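Side-chain contacts in alkaline serine protease (Pseudoalteromonas sp., PDB 1Y9Z), which probably hydrolyses peptide bonds as a cold-adapted, subtilisin-like serine protease with an inserted beta-barrel domain: residues G60-H65 and V211-L216; A113-V118 and N144-N149; L278-G283 and V336-G341. One frame throughout, in Å; residues are numbered along the deposited sequence.

Contact 1: residues G60-H65 and V211-L216; sequences GNNNAH and VGEGRL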
loop_
_atom_site.group_PDB
_atom_site.type_symbol
_atom_site.label_atom_id
_atom_site.label_comp_id
_atom_site.label_asym_id
_atom_site.label_seq_id
_atom_site.Cartn_x
_atom_site.Cartn_y
_atom_site.Cartn_z
ATOM N N GLY A 60 -14.122 -13.935 -1.784
ATOM C CA GLY A 60 -13.846 -15.261 -2.300
ATOM C C GLY A 60 -12.417 -15.605 -1.923
ATOM O O GLY A 60 -11.852 -14.998 -1.013
ATOM N N ASN A 61 -11.821 -16.562 -2.623
ATOM C CA ASN A 61 -10.454 -16.973 -2.328
ATOM C C ASN A 61 -9.422 -16.270 -3.200
ATOM O O ASN A 61 -9.630 -16.091 -4.399
ATOM C CB ASN A 61 -10.307 -18.487 -2.509
ATOM C CG ASN A 61 -11.335 -19.273 -1.724
ATOM O OD1 ASN A 61 -11.489 -19.088 -0.518
ATOM N ND2 ASN A 61 -12.045 -20.164 -2.410
ATOM N N ASN A 62 -8.314 -15.868 -2.584
ATOM C CA ASN A 62 -7.221 -15.210 -3.293
ATOM C C ASN A 62 -7.716 -14.049 -4.146
ATOM O O ASN A 62 -7.350 -13.913 -5.315
ATOM C CB ASN A 62 -6.506 -16.242 -4.166
ATOM C CG ASN A 62 -6.245 -17.540 -3.421
ATOM O OD1 ASN A 62 -5.541 -17.558 -2.412
ATOM N ND2 ASN A 62 -6.827 -18.632 -3.908
ATOM N N ASN A 63 -8.545 -13.207 -3.540
ATOM C CA ASN A 63 -9.122 -12.051 -4.216
ATOM C C ASN A 63 -9.233 -10.951 -3.162
ATOM O O ASN A 63 -10.250 -10.272 -3.063
ATOM C CB ASN A 63 -10.504 -12.437 -4.758
ATOM C CG ASN A 63 -11.072 -11.411 -5.714
ATOM O OD1 ASN A 63 -10.345 -10.816 -6.505
ATOM N ND2 ASN A 63 -12.385 -11.223 -5.665
ATOM N N ALA A 64 -8.157 -10.781 -2.398
ATOM C CA ALA A 64 -8.102 -9.826 -1.291
ATOM C C ALA A 64 -7.726 -8.379 -1.596
ATOM O O ALA A 64 -7.701 -7.544 -0.690
ATOM C CB ALA A 64 -7.156 -10.365 -0.223
ATOM N N HIS A 65 -7.449 -8.071 -2.857
ATOM C CA HIS A 65 -7.036 -6.720 -3.230
ATOM C C HIS A 65 -7.951 -5.610 -2.709
ATOM O O HIS A 65 -7.479 -4.652 -2.086
ATOM C CB HIS A 65 -6.904 -6.632 -4.754
ATOM C CG HIS A 65 -6.227 -5.387 -5.236
ATOM N ND1 HIS A 65 -6.921 -4.248 -5.581
ATOM C CD2 HIS A 65 -4.917 -5.104 -5.429
ATOM C CE1 HIS A 65 -6.068 -3.317 -5.970
ATOM N NE2 HIS A 65 -4.845 -3.810 -5.887
ATOM N N VAL A 211 -9.615 -12.738 5.600
ATOM C CA VAL A 211 -9.227 -13.534 6.757
ATOM C C VAL A 211 -8.465 -14.809 6.417
ATOM O O VAL A 211 -8.918 -15.632 5.618
ATOM C CB VAL A 211 -10.466 -13.888 7.615
ATOM C CG1 VAL A 211 -10.075 -14.838 8.743
ATOM C CG2 VAL A 211 -11.068 -12.612 8.197
ATOM N N GLY A 212 -7.291 -14.945 7.030
ATOM C CA GLY A 212 -6.458 -16.116 6.832
ATOM C C GLY A 212 -5.537 -16.134 5.626
ATOM O O GLY A 212 -4.715 -17.040 5.503
ATOM N N GLU A 213 -5.646 -15.147 4.742
ATOM C CA GLU A 213 -4.810 -15.128 3.544
ATOM C C GLU A 213 -3.566 -14.258 3.656
ATOM O O GLU A 213 -2.760 -14.200 2.725
ATOM C CB GLU A 213 -5.641 -14.680 2.338
ATOM C CG GLU A 213 -6.795 -15.620 2.024
ATOM C CD GLU A 213 -7.491 -15.302 0.713
ATOM O OE1 GLU A 213 -8.271 -16.158 0.248
ATOM O OE2 GLU A 213 -7.271 -14.205 0.154
ATOM N N GLY A 214 -3.402 -13.601 4.797
ATOM C CA GLY A 214 -2.264 -12.724 4.986
ATOM C C GLY A 214 -1.005 -13.364 5.524
ATOM O O GLY A 214 -0.921 -14.581 5.714
ATOM N N ARG A 215 -0.017 -12.518 5.781
ATOM C CA ARG A 215 1.264 -12.973 6.283
ATOM C C ARG A 215 1.915 -11.815 7.023
ATOM O O ARG A 215 1.803 -10.662 6.605
ATOM C CB ARG A 215 2.138 -13.403 5.109
ATOM C CG ARG A 215 3.354 -14.184 5.503
ATOM C CD ARG A 215 4.214 -14.454 4.294
ATOM N NE ARG A 215 5.394 -15.209 4.678
ATOM C CZ ARG A 215 6.558 -15.142 4.047
ATOM N NH1 ARG A 215 7.580 -15.868 4.476
ATOM N NH2 ARG A 215 6.695 -14.345 2.995
ATOM N N LEU A 216 2.584 -12.120 8.130
ATOM C CA LEU A 216 3.245 -11.089 8.913
ATOM C C LEU A 216 4.617 -11.555 9.362
ATOM O O LEU A 216 4.971 -12.721 9.201
ATOM C CB LEU A 216 2.396 -10.723 10.134
ATOM C CG LEU A 216 1.039 -10.077 9.837
ATOM C CD1 LEU A 216 0.238 -9.940 11.125
ATOM C CD2 LEU A 216 1.252 -8.719 9.185
HETATM O O HOH W 1 -9.689 -13.294 -0.917
HETATM O O HOH W 2 -10.263 -17.567 1.408
HETATM O O HOH W 3 -6.716 -18.741 0.011
#
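Glu213 reaches out of a classic beta bulge, in which Glu213 and Gly214 lie opposite the single residue Gln360, and takes hold of the loop 60-65 that leads into helix 65-74 of the subtilisin-like fold. The tight part lies at its carboxylate. OE1 of Glu213 accepts from the backbone N of Asn62 at 2.8 Å in an almost straight bond (172°), met on the syn side with the donor 27° out of the carboxylate plane. CG stands beside the backbone N of Glu213, anti to its carbonyl carbon (chi1 -62°), and the extended chain beyond it spans the gap to the loop. OE1 of Glu213 also lies 3.5 Å from Asn61 CA, while OE2 of Glu213 comes to 3.9 Å from the buried Ala64 CB. Water 1 completes this grip, donating to Glu213 OE2 and to Gly60 O and accepting from Asn63 N. His65, just after Ala64, bonds to Asp30 and touches the bound phenylmethanesulfonic acid, consistent with the triad histidine of subtilases. On the looser side, the exposed Asn61 and Asn62 side chains meet the carboxylate through solvent. The Asn62 amide, nearly parallel to the carboxylate plane, gives its ND2 to Glu101 and turns OD1 toward water. Two waters plus the Asn62 N-H thus donate to OE1, which probably steadies a negative charge there. Water 2 donates to Asn61 OD1 at 2.7 Å and also to Glu213 OE1; water 3 links Asn62 OD1 to Glu213 OE1, 3.0 Å from the latter.

Contact 2: residues A113-V118 and N144-N149; sequences AIDTCV and NTHYNN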
loop_
_atom_site.group_PDB
_atom_site.type_symbol
_atom_site.label_atom_id
_atom_site.label_comp_id
_atom_site.label_asym_id
_atom_site.label_seq_id
_atom_site.Cartn_x
_atom_site.Cartn_y
_atom_site.Cartn_z
ATOM N N ALA A 113 -20.003 0.572 -13.571
ATOM C CA ALA A 113 -19.630 0.438 -12.166
ATOM C C ALA A 113 -19.631 1.813 -11.510
ATOM O O ALA A 113 -20.113 1.976 -10.388
ATOM C CB ALA A 113 -18.252 -0.206 -12.045
ATOM N N ILE A 114 -19.082 2.803 -12.205
ATOM C CA ILE A 114 -19.052 4.157 -11.674
ATOM C C ILE A 114 -20.488 4.675 -11.557
ATOM O O ILE A 114 -20.843 5.298 -10.559
ATOM C CB ILE A 114 -18.214 5.086 -12.579
ATOM C CG1 ILE A 114 -16.762 4.597 -12.604
ATOM C CG2 ILE A 114 -18.278 6.518 -12.065
ATOM C CD1 ILE A 114 -15.879 5.333 -13.602
ATOM N N ASP A 115 -21.315 4.412 -12.569
ATOM C CA ASP A 115 -22.711 4.846 -12.521
ATOM C C ASP A 115 -23.369 4.275 -11.269
ATOM O O ASP A 115 -24.113 4.966 -10.577
ATOM C CB ASP A 115 -23.500 4.355 -13.743
ATOM C CG ASP A 115 -23.095 5.044 -15.032
ATOM O OD1 ASP A 115 -22.639 6.203 -14.987
ATOM O OD2 ASP A 115 -23.258 4.424 -16.103
ATOM N N THR A 116 -23.103 3.001 -10.994
ATOM C CA THR A 116 -23.670 2.335 -9.825
ATOM C C THR A 116 -23.201 3.020 -8.543
ATOM O O THR A 116 -23.983 3.252 -7.621
ATOM C CB THR A 116 -23.270 0.847 -9.804
ATOM O OG1 THR A 116 -23.841 0.193 -10.947
ATOM C CG2 THR A 116 -23.769 0.166 -8.535
ATOM N N CYS A 117 -21.915 3.342 -8.490
ATOM C CA CYS A 117 -21.351 4.022 -7.334
ATOM C C CYS A 117 -22.125 5.305 -7.044
ATOM O O CYS A 117 -22.466 5.600 -5.899
ATOM C CB CYS A 117 -19.905 4.404 -7.609
ATOM S SG CYS A 117 -18.617 3.157 -7.316
ATOM N N VAL A 118 -22.386 6.068 -8.100
ATOM C CA VAL A 118 -23.085 7.342 -7.986
ATOM C C VAL A 118 -24.592 7.222 -7.767
ATOM O O VAL A 118 -25.133 7.805 -6.825
ATOM C CB VAL A 118 -22.830 8.211 -9.242
ATOM C CG1 VAL A 118 -23.641 9.496 -9.167
ATOM C CG2 VAL A 118 -21.347 8.525 -9.361
ATOM N N ASN A 144 -15.896 12.424 -17.499
ATOM C CA ASN A 144 -15.819 13.877 -17.417
ATOM C C ASN A 144 -17.167 14.412 -16.930
ATOM O O ASN A 144 -17.226 15.382 -16.174
ATOM C CB ASN A 144 -15.500 14.482 -18.787
ATOM C CG ASN A 144 -15.073 15.937 -18.697
ATOM O OD1 ASN A 144 -15.174 16.685 -19.669
ATOM N ND2 ASN A 144 -14.578 16.340 -17.531
ATOM N N THR A 145 -18.249 13.774 -17.368
ATOM C CA THR A 145 -19.589 14.186 -16.966
ATOM C C THR A 145 -19.753 14.009 -15.459
ATOM O O THR A 145 -20.246 14.903 -14.774
ATOM C CB THR A 145 -20.664 13.367 -17.711
ATOM O OG1 THR A 145 -20.599 13.664 -19.113
ATOM C CG2 THR A 145 -22.057 13.708 -17.191
ATOM N N HIS A 146 -19.335 12.857 -14.942
ATOM C CA HIS A 146 -19.431 12.601 -13.509
ATOM C C HIS A 146 -18.607 13.616 -12.729
ATOM O O HIS A 146 -19.062 14.150 -11.719
ATOM C CB HIS A 146 -18.950 11.186 -13.184
ATOM C CG HIS A 146 -20.020 10.147 -13.297
ATOM N ND1 HIS A 146 -19.891 9.023 -14.083
ATOM C CD2 HIS A 146 -21.237 10.060 -12.712
ATOM C CE1 HIS A 146 -20.983 8.287 -13.976
ATOM N NE2 HIS A 146 -21.816 8.894 -13.149
ATOM N N TYR A 147 -17.392 13.877 -13.201
ATOM C CA TYR A 147 -16.503 14.833 -12.554
ATOM C C TYR A 147 -17.129 16.225 -12.534
ATOM O O TYR A 147 -17.138 16.893 -11.498
ATOM C CB TYR A 147 -15.157 14.865 -13.285
ATOM C CG TYR A 147 -14.173 15.884 -12.757
ATOM C CD1 TYR A 147 -13.787 15.888 -11.417
ATOM C CD2 TYR A 147 -13.605 16.831 -13.607
ATOM C CE1 TYR A 147 -12.859 16.813 -10.939
ATOM C CE2 TYR A 147 -12.678 17.759 -13.141
ATOM C CZ TYR A 147 -12.309 17.744 -11.807
ATOM O OH TYR A 147 -11.386 18.657 -11.348
ATOM N N ASN A 148 -17.659 16.660 -13.671
ATOM C CA ASN A 148 -18.279 17.978 -13.735
ATOM C C ASN A 148 -19.546 18.025 -12.893
ATOM O O ASN A 148 -19.940 19.091 -12.419
ATOM C CB ASN A 148 -18.586 18.364 -15.185
ATOM C CG ASN A 148 -17.329 18.586 -16.002
ATOM O OD1 ASN A 148 -16.357 19.172 -15.520
ATOM N ND2 ASN A 148 -17.344 18.128 -17.249
ATOM N N ASN A 149 -20.180 16.871 -12.702
ATOM C CA ASN A 149 -21.387 16.808 -11.886
ATOM C C ASN A 149 -21.037 16.856 -10.403
ATOM O O ASN A 149 -21.924 16.881 -9.553
ATOM C CB ASN A 149 -22.193 15.537 -12.176
ATOM C CG ASN A 149 -22.930 15.604 -13.499
ATOM O OD1 ASN A 149 -23.124 16.681 -14.059
ATOM N ND2 ASN A 149 -23.361 14.448 -13.995
#
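The helical segments 113-118 and 144-148, which bring Ile114, Asp115 and Val118 up to His146, run nearly parallel at 21°. Their axes come no closer than 11.6 Å, and even the nearest CA pair, Val118 CA and His146 CA, is separated by 8.5 Å, so the helices meet through side chains. From segment 144-149 only His146 crosses the gap. Its CG stands anti to the carbonyl carbon (chi1 -87°), which sends the imidazole across to the facing helix. There it enters between Ile114 and Val118, which sit one turn apart, with Val118 N bonded to Ile114 O. The ring is probably turned over in the model, so the identity of its nitrogen and carbon positions is doubtful. Ile114 CG2 lies 3.6 Å from the atom modelled as His146 ND1, and Val118 CG2 lies 3.7 Å from the one modelled as His146 CD2; both methyls approach the ring obliquely. The Val118 and His146 side chains run antiparallel, one alongside the other. The Asp115 side chain crosses His146 at about a right angle, carboxylate and ring planes 51° apart. Its OD1 comes too close to the ring edge as modelled, a doubtful approach that may be a hydrogen bond with the ring turned back. Helix 110-119 lies against the largely parallel sheet of the alpha/beta domain, with Ile114 on Ile29 of strand 25-30, Ala113 on strand 92-100, and Cys117 in a disulfide with Cys27. Helix 137-148 makes the beta-alpha-beta crossover between strands 125-128 and 152-156, and its Tyr147 packs on helix 391-401.

Contact 3: residues L278-G283 and V336-G341; sequences LVERVG and VDRATG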
loop_
_atom_site.group_PDB
_atom_site.type_symbol
_atom_site.label_atom_id
_atom_site.label_comp_id
_atom_site.label_asym_id
_atom_site.label_seq_id
_atom_site.Cartn_x
_atom_site.Cartn_y
_atom_site.Cartn_z
ATOM N N LEU A 278 22.145 -10.220 10.795
ATOM C CA LEU A 278 21.737 -8.887 10.367
ATOM C C LEU A 278 22.653 -8.513 9.208
ATOM O O LEU A 278 23.870 -8.685 9.292
ATOM C CB LEU A 278 21.918 -7.885 11.510
ATOM C CG LEU A 278 21.551 -6.421 11.243
ATOM C CD1 LEU A 278 20.046 -6.294 11.043
ATOM C CD2 LEU A 278 22.001 -5.565 12.415
ATOM N N VAL A 279 22.079 -8.012 8.121
ATOM C CA VAL A 279 22.887 -7.639 6.968
ATOM C C VAL A 279 22.283 -6.491 6.171
ATOM O O VAL A 279 21.070 -6.430 5.957
ATOM C CB VAL A 279 23.099 -8.847 6.024
ATOM C CG1 VAL A 279 21.761 -9.346 5.499
ATOM C CG2 VAL A 279 24.019 -8.456 4.876
ATOM N N GLU A 280 23.142 -5.574 5.743
ATOM C CA GLU A 280 22.700 -4.437 4.955
ATOM C C GLU A 280 22.428 -4.926 3.541
ATOM O O GLU A 280 23.169 -5.751 3.005
ATOM C CB GLU A 280 23.780 -3.353 4.929
ATOM C CG GLU A 280 23.390 -2.108 4.148
ATOM C CD GLU A 280 24.524 -1.106 4.055
ATOM O OE1 GLU A 280 25.574 -1.457 3.482
ATOM O OE2 GLU A 280 24.364 0.027 4.555
ATOM N N ARG A 281 21.355 -4.425 2.944
ATOM C CA ARG A 281 20.996 -4.808 1.587
ATOM C C ARG A 281 22.020 -4.273 0.587
ATOM O O ARG A 281 22.397 -3.103 0.638
ATOM C CB ARG A 281 19.604 -4.263 1.242
ATOM C CG ARG A 281 19.196 -4.460 -0.211
ATOM C CD ARG A 281 17.785 -3.948 -0.470
ATOM N NE ARG A 281 16.790 -4.728 0.262
ATOM C CZ ARG A 281 15.985 -4.238 1.200
ATOM N NH1 ARG A 281 16.037 -2.957 1.538
ATOM N NH2 ARG A 281 15.127 -5.043 1.813
ATOM N N VAL A 282 22.478 -5.144 -0.308
ATOM C CA VAL A 282 23.436 -4.753 -1.337
ATOM C C VAL A 282 22.667 -4.675 -2.647
ATOM O O VAL A 282 22.185 -5.687 -3.155
ATOM C CB VAL A 282 24.578 -5.782 -1.481
ATOM C CG1 VAL A 282 25.494 -5.383 -2.633
ATOM C CG2 VAL A 282 25.370 -5.860 -0.187
ATOM N N GLY A 283 22.551 -3.466 -3.186
ATOM C CA GLY A 283 21.815 -3.277 -4.421
ATOM C C GLY A 283 20.358 -2.997 -4.105
ATOM O O GLY A 283 19.976 -2.931 -2.937
ATOM N N VAL A 336 13.697 -4.826 6.847
ATOM C CA VAL A 336 13.385 -3.666 7.679
ATOM C C VAL A 336 14.050 -2.433 7.067
ATOM O O VAL A 336 14.983 -2.564 6.271
ATOM C CB VAL A 336 13.895 -3.841 9.137
ATOM C CG1 VAL A 336 13.221 -5.042 9.792
ATOM C CG2 VAL A 336 15.406 -4.009 9.147
ATOM N N ASP A 337 13.582 -1.243 7.432
ATOM C CA ASP A 337 14.166 -0.026 6.876
ATOM C C ASP A 337 15.538 0.250 7.485
ATOM O O ASP A 337 15.950 -0.422 8.434
ATOM C CB ASP A 337 13.210 1.170 7.044
ATOM C CG ASP A 337 12.988 1.569 8.490
ATOM O OD1 ASP A 337 12.005 2.299 8.745
ATOM O OD2 ASP A 337 13.788 1.182 9.364
ATOM N N ARG A 338 16.252 1.227 6.936
ATOM C CA ARG A 338 17.596 1.528 7.420
ATOM C C ARG A 338 17.674 1.962 8.875
ATOM O O ARG A 338 18.554 1.511 9.610
ATOM C CB ARG A 338 18.257 2.585 6.533
ATOM C CG ARG A 338 19.732 2.783 6.845
ATOM C CD ARG A 338 20.416 3.657 5.810
ATOM N NE ARG A 338 21.856 3.747 6.042
ATOM C CZ ARG A 338 22.704 2.730 5.914
ATOM N NH1 ARG A 338 22.264 1.532 5.551
ATOM N NH2 ARG A 338 23.997 2.910 6.150
ATOM N N ALA A 339 16.766 2.834 9.297
ATOM C CA ALA A 339 16.765 3.312 10.675
ATOM C C ALA A 339 16.673 2.139 11.643
ATOM O O ALA A 339 17.393 2.082 12.642
ATOM C CB ALA A 339 15.602 4.268 10.898
ATOM N N THR A 340 15.781 1.203 11.341
ATOM C CA THR A 340 15.595 0.030 12.182
ATOM C C THR A 340 16.840 -0.853 12.164
ATOM O O THR A 340 17.248 -1.379 13.198
ATOM C CB THR A 340 14.371 -0.781 11.718
ATOM O OG1 THR A 340 13.198 0.034 11.831
ATOM C CG2 THR A 340 14.195 -2.028 12.572
ATOM N N GLY A 341 17.446 -1.006 10.991
ATOM C CA GLY A 341 18.642 -1.820 10.878
ATOM C C GLY A 341 19.794 -1.249 11.685
ATOM O O GLY A 341 20.573 -1.994 12.282
HETATM O O HOH W 4 13.765 -2.651 3.645
#
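The strand-to-helix packing of what is probably the inserted beta-barrel domain joins Glu280, at the end of strand 275-280, to Arg338, in the first turn of helix 338-345. Their salt bridge rests on a single oxygen. Arg338 NH1 donates to Glu280 OE2 at 2.8 Å (148°), Glu280 OE2 accepting through its anti lone pair, and Arg338 NH2 adds a weak bond to Glu280 OE2 at 3.3 Å. The carboxylate and guanidinium planes lie 30° apart, and OE2 meets the guanidinium near its edge. CG of Arg338 is anti to the backbone N (chi1 -171°) and the chain stays extended to NE, carrying the charge out to the strand; NH1 also donates to Ser310 O. Leu278 CD2 rests 3.8 Å from Gly341 O. The helix start is capped by Asp337, whose OD2 accepts from Thr340 N at 2.8 Å and also from Thr340 OG1. Water 4 ties Arg281 NH1 to Val336 O, while Arg281 NE pairs with Glu291. With an alanine here in place of Glu280, Arg338 would probably be left without its carboxylate mate and freer to turn, with Ser310 O still accepting from NH1. A charge pair at Arg338 and a leucine methyl against the backbone carbonyl of Gly341 imply that the first turn of the helix meets the strand at two points, one ionic and one by van der Waals contact.

Along the chain, contact 2 is nested inside the loop closed by contact 1, and contact 3 opens after both. Contact 2 belongs to the helices flanking the largely parallel sheet of the catalytic alpha/beta domain. Contact 3 lies 45 Å from it, centre to centre, on the opposite side of the chain's centre. Contact 1 sits between them, 30 Å from contact 2 and 28 Å from contact 3, and none touches another. Strand 214-221 of contact 1 and strand 275-280 of contact 3 belong to the same large mixed sheet. Contact 1 therefore joins that sheet to the loop before helix 65-74, near the pocket that holds phenylmethanesulfonic acid, whereas the other two each pack within one domain.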